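Local coordinates for protein glycoside hydrolase family 31 (Trueperella pyogenes, PDB 5I0F) that degrades cycloalternan, probably by hydrolysing its glycosidic bonds through a covalent glycosyl-enzyme intermediate, at residues Ser129-Glu134 with Leu152-Ser157; Val163-Arg168 with Ile250-Gly255; Arg342-Val347 with Pro357-Pro362. One frame throughout, in Å; residues are numbered along the deposited sequence.

Contact 1 (Ser129-Glu134 with Leu152-Ser157); sequences SHWSAE and LWLVSS. With CA (calcium ion), chain F.
The indole of W131 lies across the backbone of the partner strand, with L154 over one of its faces. CB of L154 stands above the six-membered ring, 3.8 Å from its centroid, and CD1 of the same leucine rests over the middle of the indole, 3.8 Å from CE2 of W131. The two torsions of L154 (chi1 -175°, chi2 61°) together direct CD1 toward strand 130-132, where it also meets CB of S129 at 3.5 Å. L152 closes the far end of this apolar patch: its CB packs against CE3 of W131, and its CD2 branch reaches CB of A133. On the opposite face of the sheet, CG2 of V155 sits over the imidazole of H130, toward the rim of the ring, a CH-pi contact of 3.9 Å to the centroid.

Between these two faces, strands 130-132 and 152-155 run antiparallel. H130 and V155 exchange two backbone hydrogen bonds, and S132 and W153 exchange two more; W131 and L154 form the non-hydrogen-bonded pair between them. Strand 130-132 then ends in an ST turn, OG of S132 accepting from N of E134 at 3.1 Å.

At the polar edge, O of A133 binds a calcium ion at 2.5 Å, and five waters fill the rest of its coordination. One of them donates to O of E134 and accepts a weak bond from NE1 of W153, 3.4 Å away, in the plane of the indole. K164 makes a cation-pi contact with W131 from the next strand. The protein thus reaches the calcium directly through a single carbonyl and otherwise through this bridging water, while the strand pairing itself rests on backbone bonds and apolar cover.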
loop_
_atom_site.group_PDB
_atom_site.type_symbol
_atom_site.label_atom_id
_atom_site.label_comp_id
_atom_site.label_asym_id
_atom_site.label_seq_id
_atom_site.Cartn_x
_atom_site.Cartn_y
_atom_site.Cartn_z
ATOM N N SER A 129 13.616 -20.600 -21.451
ATOM C CA SER A 129 14.597 -20.458 -20.414
ATOM C C SER A 129 14.792 -21.775 -19.663
ATOM O O SER A 129 13.936 -22.662 -19.704
ATOM C CB SER A 129 14.156 -19.374 -19.415
ATOM O OG SER A 129 14.196 -18.081 -20.004
ATOM N N HIS A 130 15.937 -21.890 -18.998
ATOM C CA HIS A 130 16.229 -23.005 -18.098
ATOM C C HIS A 130 17.038 -22.495 -16.916
ATOM O O HIS A 130 17.676 -21.441 -16.999
ATOM C CB HIS A 130 16.956 -24.147 -18.827
ATOM C CG HIS A 130 18.356 -23.822 -19.250
ATOM N ND1 HIS A 130 18.642 -23.127 -20.404
ATOM C CD2 HIS A 130 19.551 -24.116 -18.687
ATOM C CE1 HIS A 130 19.950 -22.998 -20.532
ATOM N NE2 HIS A 130 20.523 -23.593 -19.503
ATOM N N TRP A 131 16.990 -23.238 -15.825
ATOM C CA TRP A 131 17.736 -22.884 -14.615
ATOM C C TRP A 131 19.158 -23.422 -14.709
ATOM O O TRP A 131 19.364 -24.597 -14.988
ATOM C CB TRP A 131 17.040 -23.407 -13.351
ATOM C CG TRP A 131 15.757 -22.719 -13.036
ATOM C CD1 TRP A 131 14.491 -23.200 -13.257
ATOM C CD2 TRP A 131 15.589 -21.425 -12.440
ATOM N NE1 TRP A 131 13.562 -22.298 -12.843
ATOM C CE2 TRP A 131 14.197 -21.195 -12.337
ATOM C CE3 TRP A 131 16.474 -20.441 -11.974
ATOM C CZ2 TRP A 131 13.666 -20.015 -11.780
ATOM C CZ3 TRP A 131 15.946 -19.268 -11.422
ATOM C CH2 TRP A 131 14.552 -19.068 -11.333
ATOM N N SER A 132 20.135 -22.545 -14.494
ATOM C CA SER A 132 21.551 -22.896 -14.598
ATOM C C SER A 132 22.267 -22.623 -13.287
ATOM O O SER A 132 22.117 -21.540 -12.698
ATOM C CB SER A 132 22.213 -22.096 -15.715
ATOM O OG SER A 132 23.599 -22.382 -15.794
ATOM N N ALA A 133 23.048 -23.610 -12.854
ATOM C CA ALA A 133 23.940 -23.491 -11.704
ATOM C C ALA A 133 25.324 -22.965 -12.095
ATOM O O ALA A 133 26.206 -22.882 -11.234
ATOM C CB ALA A 133 24.082 -24.840 -11.010
ATOM N N GLU A 134 25.522 -22.608 -13.366
ATOM C CA GLU A 134 26.787 -22.010 -13.806
ATOM C C GLU A 134 26.880 -20.611 -13.208
ATOM O O GLU A 134 25.848 -20.008 -12.916
ATOM C CB GLU A 134 26.876 -21.912 -15.333
ATOM C CG GLU A 134 26.652 -23.203 -16.112
ATOM C CD GLU A 134 27.642 -24.303 -15.803
ATOM O OE1 GLU A 134 28.813 -24.015 -15.452
ATOM O OE2 GLU A 134 27.233 -25.480 -15.931
ATOM N N LEU A 152 20.747 -20.283 -8.554
ATOM C CA LEU A 152 20.318 -20.768 -9.869
ATOM C C LEU A 152 19.821 -19.590 -10.715
ATOM O O LEU A 152 19.014 -18.783 -10.239
ATOM C CB LEU A 152 19.203 -21.789 -9.703
ATOM C CG LEU A 152 19.591 -23.164 -9.139
ATOM C CD1 LEU A 152 18.340 -23.974 -8.817
ATOM C CD2 LEU A 152 20.480 -23.913 -10.110
ATOM N N TRP A 153 20.266 -19.521 -11.971
ATOM C CA TRP A 153 20.011 -18.359 -12.856
ATOM C C TRP A 153 19.111 -18.809 -13.990
ATOM O O TRP A 153 19.395 -19.828 -14.622
ATOM C CB TRP A 153 21.339 -17.806 -13.397
ATOM C CG TRP A 153 22.305 -17.430 -12.306
ATOM C CD1 TRP A 153 23.219 -18.242 -11.706
ATOM C CD2 TRP A 153 22.427 -16.149 -11.679
ATOM N NE1 TRP A 153 23.915 -17.543 -10.735
ATOM C CE2 TRP A 153 23.453 -16.252 -10.708
ATOM C CE3 TRP A 153 21.791 -14.905 -11.870
ATOM C CZ2 TRP A 153 23.836 -15.170 -9.899
ATOM C CZ3 TRP A 153 22.167 -13.833 -11.069
ATOM C CH2 TRP A 153 23.195 -13.974 -10.087
ATOM N N LEU A 154 18.012 -18.082 -14.218
ATOM C CA LEU A 154 17.039 -18.436 -15.248
ATOM C C LEU A 154 17.487 -17.784 -16.554
ATOM O O LEU A 154 17.342 -16.570 -16.728
ATOM C CB LEU A 154 15.621 -18.009 -14.851
ATOM C CG LEU A 154 14.505 -18.453 -15.816
ATOM C CD1 LEU A 154 14.434 -19.968 -15.933
ATOM C CD2 LEU A 154 13.162 -17.876 -15.389
ATOM N N VAL A 155 18.015 -18.598 -17.462
ATOM C CA VAL A 155 18.705 -18.096 -18.654
ATOM C C VAL A 155 18.092 -18.591 -19.958
ATOM O O VAL A 155 17.650 -19.731 -20.052
ATOM C CB VAL A 155 20.208 -18.453 -18.669
ATOM C CG1 VAL A 155 20.927 -17.781 -17.506
ATOM C CG2 VAL A 155 20.441 -19.962 -18.681
ATOM N N SER A 156 18.108 -17.723 -20.959
ATOM C CA SER A 156 17.726 -18.076 -22.329
ATOM C C SER A 156 18.778 -17.512 -23.273
ATOM O O SER A 156 19.745 -16.894 -22.830
ATOM C CB SER A 156 16.358 -17.494 -22.676
ATOM O OG SER A 156 16.420 -16.083 -22.778
ATOM N N SER A 157 18.584 -17.715 -24.568
ATOM C CA SER A 157 19.439 -17.077 -25.566
ATOM C C SER A 157 19.333 -15.546 -25.532
ATOM O O SER A 157 20.249 -14.862 -25.962
ATOM C CB SER A 157 19.099 -17.597 -26.966
ATOM O OG SER A 157 17.755 -17.312 -27.286
HETATM CA CA CA F . 26.900 -22.280 -8.966
HETATM O O HOH W 1 25.219 -20.525 -9.904
HETATM O O HOH W 2 25.011 -22.426 -7.718
HETATM O O HOH W 3 27.708 -21.740 -6.766
HETATM O O HOH W 4 29.079 -22.597 -10.022
HETATM O O HOH W 5 26.974 -24.643 -8.826
#

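Contact 2 (Val163-Arg168 with Ile250-Gly255); sequences VKFALR and IEVDLG. With CA (calcium ion), chain K.
The phenyl ring of F165 carries I250 over one face: CB of the isoleucine lies 4.2 Å from the ring centroid, displaced toward the rim, while its CG2 and CD1 branches spread over CZ and CE2. CG2 of V252 approaches CE1 of F165 obliquely, at 4.0 Å. This position follows from the first torsion of F165 (chi1 64°), which sets CG between the backbone N and the carbonyl carbon and swings the ring across to the partner strand. CD1 of I250 continues to CD1 of L167, and CG1 of V163 lies alongside CB of V252, extending the apolar row.

K164 and E251 run side by side on the reverse face. Their charged ends are not in contact; instead a water accepts from NZ of K164 and donates to OE2 of E251 at 2.8 Å. OE1 of E251 forms a salt bridge with R162. Paired backbone hydrogen bonds join V163 to V252 and F165 to I250, the bond from N of I250 to O of F165 being almost straight at 177°.

At the end of the strand, both carboxylate oxygens of D253 and O of L254, the latter at 2.3 Å, bind a calcium ion, with D486 and three waters as further ligands. In the six-stranded antiparallel sheet, 160-168 and 247-253 are central neighbours, flanked by 152-155 and 236-240; F228 and V230 of strand 225-230, in another sheet, cover I250.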
loop_
_atom_site.group_PDB
_atom_site.type_symbol
_atom_site.label_atom_id
_atom_site.label_comp_id
_atom_site.label_asym_id
_atom_site.label_seq_id
_atom_site.Cartn_x
_atom_site.Cartn_y
_atom_site.Cartn_z
ATOM N N VAL A 163 16.874 -14.869 -10.708
ATOM C CA VAL A 163 17.828 -15.682 -9.964
ATOM C C VAL A 163 17.141 -16.167 -8.713
ATOM O O VAL A 163 16.305 -15.462 -8.158
ATOM C CB VAL A 163 19.113 -14.894 -9.632
ATOM C CG1 VAL A 163 18.827 -13.652 -8.785
ATOM C CG2 VAL A 163 20.153 -15.778 -8.947
ATOM N N LYS A 164 17.481 -17.366 -8.271
ATOM C CA LYS A 164 17.093 -17.763 -6.930
ATOM C C LYS A 164 18.271 -18.275 -6.128
ATOM O O LYS A 164 19.246 -18.798 -6.672
ATOM C CB LYS A 164 15.913 -18.737 -6.920
ATOM C CG LYS A 164 16.141 -20.049 -7.591
ATOM C CD LYS A 164 14.808 -20.689 -7.981
ATOM C CE LYS A 164 15.084 -22.023 -8.666
ATOM N NZ LYS A 164 13.844 -22.768 -8.984
ATOM N N PHE A 165 18.180 -18.074 -4.827
ATOM C CA PHE A 165 19.237 -18.472 -3.900
ATOM C C PHE A 165 18.631 -18.641 -2.508
ATOM O O PHE A 165 17.449 -18.343 -2.310
ATOM C CB PHE A 165 20.400 -17.463 -3.933
ATOM C CG PHE A 165 20.036 -16.091 -3.470
ATOM C CD1 PHE A 165 19.540 -15.145 -4.366
ATOM C CD2 PHE A 165 20.167 -15.743 -2.129
ATOM C CE1 PHE A 165 19.201 -13.866 -3.927
ATOM C CE2 PHE A 165 19.823 -14.474 -1.684
ATOM C CZ PHE A 165 19.344 -13.531 -2.588
ATOM N N ALA A 166 19.422 -19.145 -1.570
ATOM C CA ALA A 166 18.917 -19.489 -0.246
ATOM C C ALA A 166 19.769 -18.942 0.872
ATOM O O ALA A 166 20.992 -18.759 0.728
ATOM C CB ALA A 166 18.780 -20.991 -0.099
ATOM N N LEU A 167 19.094 -18.686 1.993
ATOM C CA LEU A 167 19.728 -18.360 3.258
ATOM C C LEU A 167 19.322 -19.378 4.320
ATOM O O LEU A 167 18.161 -19.832 4.374
ATOM C CB LEU A 167 19.301 -16.974 3.731
ATOM C CG LEU A 167 19.400 -15.820 2.745
ATOM C CD1 LEU A 167 18.895 -14.568 3.444
ATOM C CD2 LEU A 167 20.828 -15.625 2.281
ATOM N N ARG A 168 20.269 -19.703 5.203
ATOM C CA ARG A 168 20.019 -20.633 6.290
ATOM C C ARG A 168 19.249 -19.962 7.450
ATOM O O ARG A 168 19.586 -18.855 7.854
ATOM C CB ARG A 168 21.352 -21.187 6.795
ATOM C CG ARG A 168 21.212 -22.341 7.782
ATOM C CD ARG A 168 22.538 -23.068 7.992
ATOM N NE ARG A 168 23.512 -22.166 8.581
ATOM C CZ ARG A 168 23.565 -21.816 9.871
ATOM N NH1 ARG A 168 24.513 -20.971 10.265
ATOM N NH2 ARG A 168 22.709 -22.312 10.783
ATOM N N ILE A 250 14.884 -17.231 -1.859
ATOM C CA ILE A 250 14.645 -15.886 -2.362
ATOM C C ILE A 250 14.748 -15.968 -3.868
ATOM O O ILE A 250 15.717 -16.522 -4.381
ATOM C CB ILE A 250 15.701 -14.902 -1.811
ATOM C CG1 ILE A 250 15.599 -14.857 -0.281
ATOM C CG2 ILE A 250 15.500 -13.481 -2.361
ATOM C CD1 ILE A 250 16.602 -13.951 0.383
ATOM N N GLU A 251 13.767 -15.413 -4.571
ATOM C CA GLU A 251 13.807 -15.294 -6.022
ATOM C C GLU A 251 13.662 -13.810 -6.387
ATOM O O GLU A 251 12.854 -13.096 -5.806
ATOM C CB GLU A 251 12.718 -16.153 -6.649
ATOM C CG GLU A 251 12.825 -16.316 -8.152
ATOM C CD GLU A 251 12.074 -17.538 -8.698
ATOM O OE1 GLU A 251 11.773 -17.540 -9.916
ATOM O OE2 GLU A 251 11.786 -18.488 -7.933
ATOM N N VAL A 252 14.462 -13.364 -7.350
ATOM C CA VAL A 252 14.614 -11.962 -7.667
ATOM C C VAL A 252 14.445 -11.782 -9.173
ATOM O O VAL A 252 15.110 -12.472 -9.976
ATOM C CB VAL A 252 16.019 -11.483 -7.249
ATOM C CG1 VAL A 252 16.196 -10.004 -7.519
ATOM C CG2 VAL A 252 16.298 -11.817 -5.787
ATOM N N ASP A 253 13.565 -10.872 -9.568
ATOM C CA ASP A 253 13.465 -10.455 -10.980
ATOM C C ASP A 253 14.711 -9.641 -11.345
ATOM O O ASP A 253 15.182 -8.818 -10.546
ATOM C CB ASP A 253 12.179 -9.657 -11.212
ATOM C CG ASP A 253 12.073 -9.096 -12.612
ATOM O OD1 ASP A 253 12.323 -9.831 -13.589
ATOM O OD2 ASP A 253 11.749 -7.887 -12.762
ATOM N N LEU A 254 15.254 -9.890 -12.538
ATOM C CA LEU A 254 16.424 -9.177 -13.043
ATOM C C LEU A 254 16.058 -8.222 -14.194
ATOM O O LEU A 254 14.899 -8.146 -14.564
ATOM C CB LEU A 254 17.488 -10.179 -13.480
ATOM C CG LEU A 254 18.023 -11.073 -12.354
ATOM C CD1 LEU A 254 18.976 -12.112 -12.921
ATOM C CD2 LEU A 254 18.694 -10.243 -11.269
ATOM N N GLY A 255 17.042 -7.494 -14.727
ATOM C CA GLY A 255 16.840 -6.478 -15.806
ATOM C C GLY A 255 16.262 -6.938 -17.151
ATOM O O GLY A 255 15.772 -8.067 -17.284
HETATM CA CA CA K . 12.726 -7.806 -15.190
HETATM O O HOH W 6 11.429 -20.995 -9.155
HETATM O O HOH W 7 13.576 -9.980 -16.190
HETATM O O HOH W 8 13.044 -6.848 -17.443
HETATM O O HOH W 9 10.430 -8.034 -15.536
#

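Contact 3 (Arg342-Val347 with Pro357-Pro362); sequences RDARYV and PDFTYP
Two backbone hydrogen bonds between R345 and T360 hold the segments together. N of R345 donates to O of T360 at 2.8 Å, nearly straight at 171°, and N of T360 returns the bond to O of R345. The carbonyl of R345 also receives a CA-H...O contact from F359, 3.3 Å from CA to O. Farther along, where the segments part, a water takes the place of a direct bond, accepting from N of V347 and donating to O of D358.

This is a single antiparallel bridge rather than a hairpin of regular strands. It draws together two parts of the long loop that follows strand 326-329 and precedes helix 370-379 in the parallel eight-stranded TIM barrel of the family 31 enzymes, on the protein surface.

Apolar contacts gather on one side of the bridge. The side chains of Y346 and F359 run side by side, but their rings meet obliquely, planes at 75°. The first torsion of Y346 (chi1 50°) helps put CD1 of its ring against the edge of F359, in plane and 3.7 Å from CE1. H354 meets both rings, edge-to-face with Y346, and Y454 also packs against F359. CB of A344 lies 3.5 Å from CE1 of Y361 and approaches CD1 of F359, touching both aromatic side chains.

At the other end, CD of P362 packs on the carbonyl O of D343, 3.1 Å away. The D343 carboxylate accepts a hydrogen bond from N of A366, while OD2 of D358 is hydrogen-bonded to ND1 of H354.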
loop_
_atom_site.group_PDB
_atom_site.type_symbol
_atom_site.label_atom_id
_atom_site.label_comp_id
_atom_site.label_asym_id
_atom_site.label_seq_id
_atom_site.Cartn_x
_atom_site.Cartn_y
_atom_site.Cartn_z
ATOM N N ARG A 342 -14.363 22.706 -5.759
ATOM C CA ARG A 342 -15.613 22.579 -6.506
ATOM C C ARG A 342 -16.376 23.918 -6.536
ATOM O O ARG A 342 -16.439 24.624 -5.513
ATOM C CB ARG A 342 -16.520 21.486 -5.951
ATOM C CG ARG A 342 -17.679 21.144 -6.869
ATOM C CD ARG A 342 -18.272 19.790 -6.532
ATOM N NE ARG A 342 -18.785 19.684 -5.152
ATOM C CZ ARG A 342 -20.065 19.814 -4.762
ATOM N NH1 ARG A 342 -20.379 19.655 -3.475
ATOM N NH2 ARG A 342 -21.042 20.117 -5.616
ATOM N N ASP A 343 -16.921 24.234 -7.717
ATOM C CA ASP A 343 -17.676 25.487 -8.015
ATOM C C ASP A 343 -16.866 26.777 -8.121
ATOM O O ASP A 343 -17.444 27.832 -8.407
ATOM C CB ASP A 343 -18.867 25.702 -7.046
ATOM C CG ASP A 343 -19.907 24.587 -7.120
ATOM O OD1 ASP A 343 -20.074 23.979 -8.202
ATOM O OD2 ASP A 343 -20.548 24.323 -6.075
ATOM N N ALA A 344 -15.550 26.739 -7.915
ATOM C CA ALA A 344 -14.737 27.945 -8.071
ATOM C C ALA A 344 -14.796 28.405 -9.515
ATOM O O ALA A 344 -14.888 27.581 -10.419
ATOM C CB ALA A 344 -13.284 27.687 -7.651
ATOM N N ARG A 345 -14.785 29.714 -9.711
ATOM C CA ARG A 345 -14.780 30.327 -11.042
ATOM C C ARG A 345 -13.433 30.990 -11.320
ATOM O O ARG A 345 -12.790 31.524 -10.420
ATOM C CB ARG A 345 -15.922 31.342 -11.171
ATOM C CG ARG A 345 -17.298 30.713 -10.950
ATOM C CD ARG A 345 -18.446 31.637 -11.257
ATOM N NE ARG A 345 -18.540 31.905 -12.691
ATOM C CZ ARG A 345 -19.222 32.910 -13.251
ATOM N NH1 ARG A 345 -19.219 33.041 -14.577
ATOM N NH2 ARG A 345 -19.898 33.797 -12.518
ATOM N N TYR A 346 -13.041 30.985 -12.586
ATOM C CA TYR A 346 -11.709 31.428 -12.993
ATOM C C TYR A 346 -11.655 31.574 -14.516
ATOM O O TYR A 346 -12.472 31.005 -15.241
ATOM C CB TYR A 346 -10.645 30.403 -12.547
ATOM C CG TYR A 346 -11.007 28.991 -12.956
ATOM C CD1 TYR A 346 -11.784 28.175 -12.122
ATOM C CD2 TYR A 346 -10.619 28.478 -14.192
ATOM C CE1 TYR A 346 -12.155 26.890 -12.506
ATOM C CE2 TYR A 346 -10.976 27.193 -14.583
ATOM C CZ TYR A 346 -11.744 26.400 -13.737
ATOM O OH TYR A 346 -12.104 25.143 -14.109
ATOM N N VAL A 347 -10.648 32.313 -14.963
ATOM C CA VAL A 347 -10.330 32.437 -16.369
ATOM C C VAL A 347 -9.502 31.190 -16.771
ATOM O O VAL A 347 -8.607 30.791 -16.022
ATOM C CB VAL A 347 -9.558 33.768 -16.570
ATOM C CG1 VAL A 347 -8.843 33.828 -17.898
ATOM C CG2 VAL A 347 -10.520 34.939 -16.366
ATOM N N PRO A 357 -5.430 34.295 -6.199
ATOM C CA PRO A 357 -6.239 35.387 -6.782
ATOM C C PRO A 357 -6.931 35.080 -8.118
ATOM O O PRO A 357 -7.774 35.869 -8.536
ATOM C CB PRO A 357 -5.211 36.521 -6.978
ATOM C CG PRO A 357 -4.141 36.237 -5.988
ATOM C CD PRO A 357 -4.052 34.734 -5.920
ATOM N N ASP A 358 -6.600 33.978 -8.795
ATOM C CA ASP A 358 -7.352 33.575 -9.991
ATOM C C ASP A 358 -8.808 33.207 -9.721
ATOM O O ASP A 358 -9.603 33.153 -10.644
ATOM C CB ASP A 358 -6.728 32.356 -10.682
ATOM C CG ASP A 358 -5.335 32.611 -11.217
ATOM O OD1 ASP A 358 -4.888 33.776 -11.315
ATOM O OD2 ASP A 358 -4.691 31.599 -11.576
ATOM N N PHE A 359 -9.147 32.880 -8.483
ATOM C CA PHE A 359 -10.415 32.247 -8.199
ATOM C C PHE A 359 -11.405 33.158 -7.503
ATOM O O PHE A 359 -11.045 33.891 -6.593
ATOM C CB PHE A 359 -10.206 31.003 -7.357
ATOM C CG PHE A 359 -9.324 29.990 -8.009
ATOM C CD1 PHE A 359 -9.782 29.246 -9.099
ATOM C CD2 PHE A 359 -8.006 29.815 -7.581
ATOM C CE1 PHE A 359 -8.965 28.316 -9.727
ATOM C CE2 PHE A 359 -7.182 28.881 -8.200
ATOM C CZ PHE A 359 -7.660 28.139 -9.286
ATOM N N THR A 360 -12.651 33.069 -7.955
ATOM C CA THR A 360 -13.804 33.638 -7.285
ATOM C C THR A 360 -14.698 32.489 -6.867
ATOM O O THR A 360 -14.915 31.551 -7.646
ATOM C CB THR A 360 -14.577 34.566 -8.233
ATOM O OG1 THR A 360 -13.685 35.563 -8.720
ATOM C CG2 THR A 360 -15.699 35.268 -7.512
ATOM N N TYR A 361 -15.211 32.559 -5.638
ATOM C CA TYR A 361 -15.965 31.452 -5.048
ATOM C C TYR A 361 -17.409 31.928 -4.859
ATOM O O TYR A 361 -17.645 32.852 -4.079
ATOM C CB TYR A 361 -15.315 31.018 -3.727
ATOM C CG TYR A 361 -13.892 30.533 -3.890
ATOM C CD1 TYR A 361 -13.618 29.229 -4.280
ATOM C CD2 TYR A 361 -12.806 31.382 -3.656
ATOM C CE1 TYR A 361 -12.317 28.782 -4.430
ATOM C CE2 TYR A 361 -11.498 30.950 -3.820
ATOM C CZ TYR A 361 -11.262 29.637 -4.211
ATOM O OH TYR A 361 -9.985 29.192 -4.381
ATOM N N PRO A 362 -18.374 31.325 -5.581
ATOM C CA PRO A 362 -19.751 31.794 -5.465
ATOM C C PRO A 362 -20.305 31.629 -4.057
ATOM O O PRO A 362 -20.103 30.573 -3.440
ATOM C CB PRO A 362 -20.531 30.885 -6.430
ATOM C CG PRO A 362 -19.521 30.261 -7.316
ATOM C CD PRO A 362 -18.253 30.204 -6.527
HETATM O O HOH W 10 -8.895 33.621 -13.267
#

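How the contacts relate
Contacts 1 and 2 are successive parts of one six-stranded antiparallel sheet, their centres 12 Å apart. Strand 152-155 of contact 1 lies next to strand 160-168 of contact 2, so the order across the sheet runs 130-132, 152-155, 160-168, 247-253, from an outermost strand inward. They touch directly: N of L152 probably bonds O of K164, and the W153 ring packs on V163. Contact 3 comes last along the chain, in a loop of the TIM-barrel domain beyond the chain's centre, about 61 and 55 Å from the other two, centre to centre. D486 connects the calcium site of contact 2 to helix 485-506, within the barrel domain's range, tying sheet and barrel together.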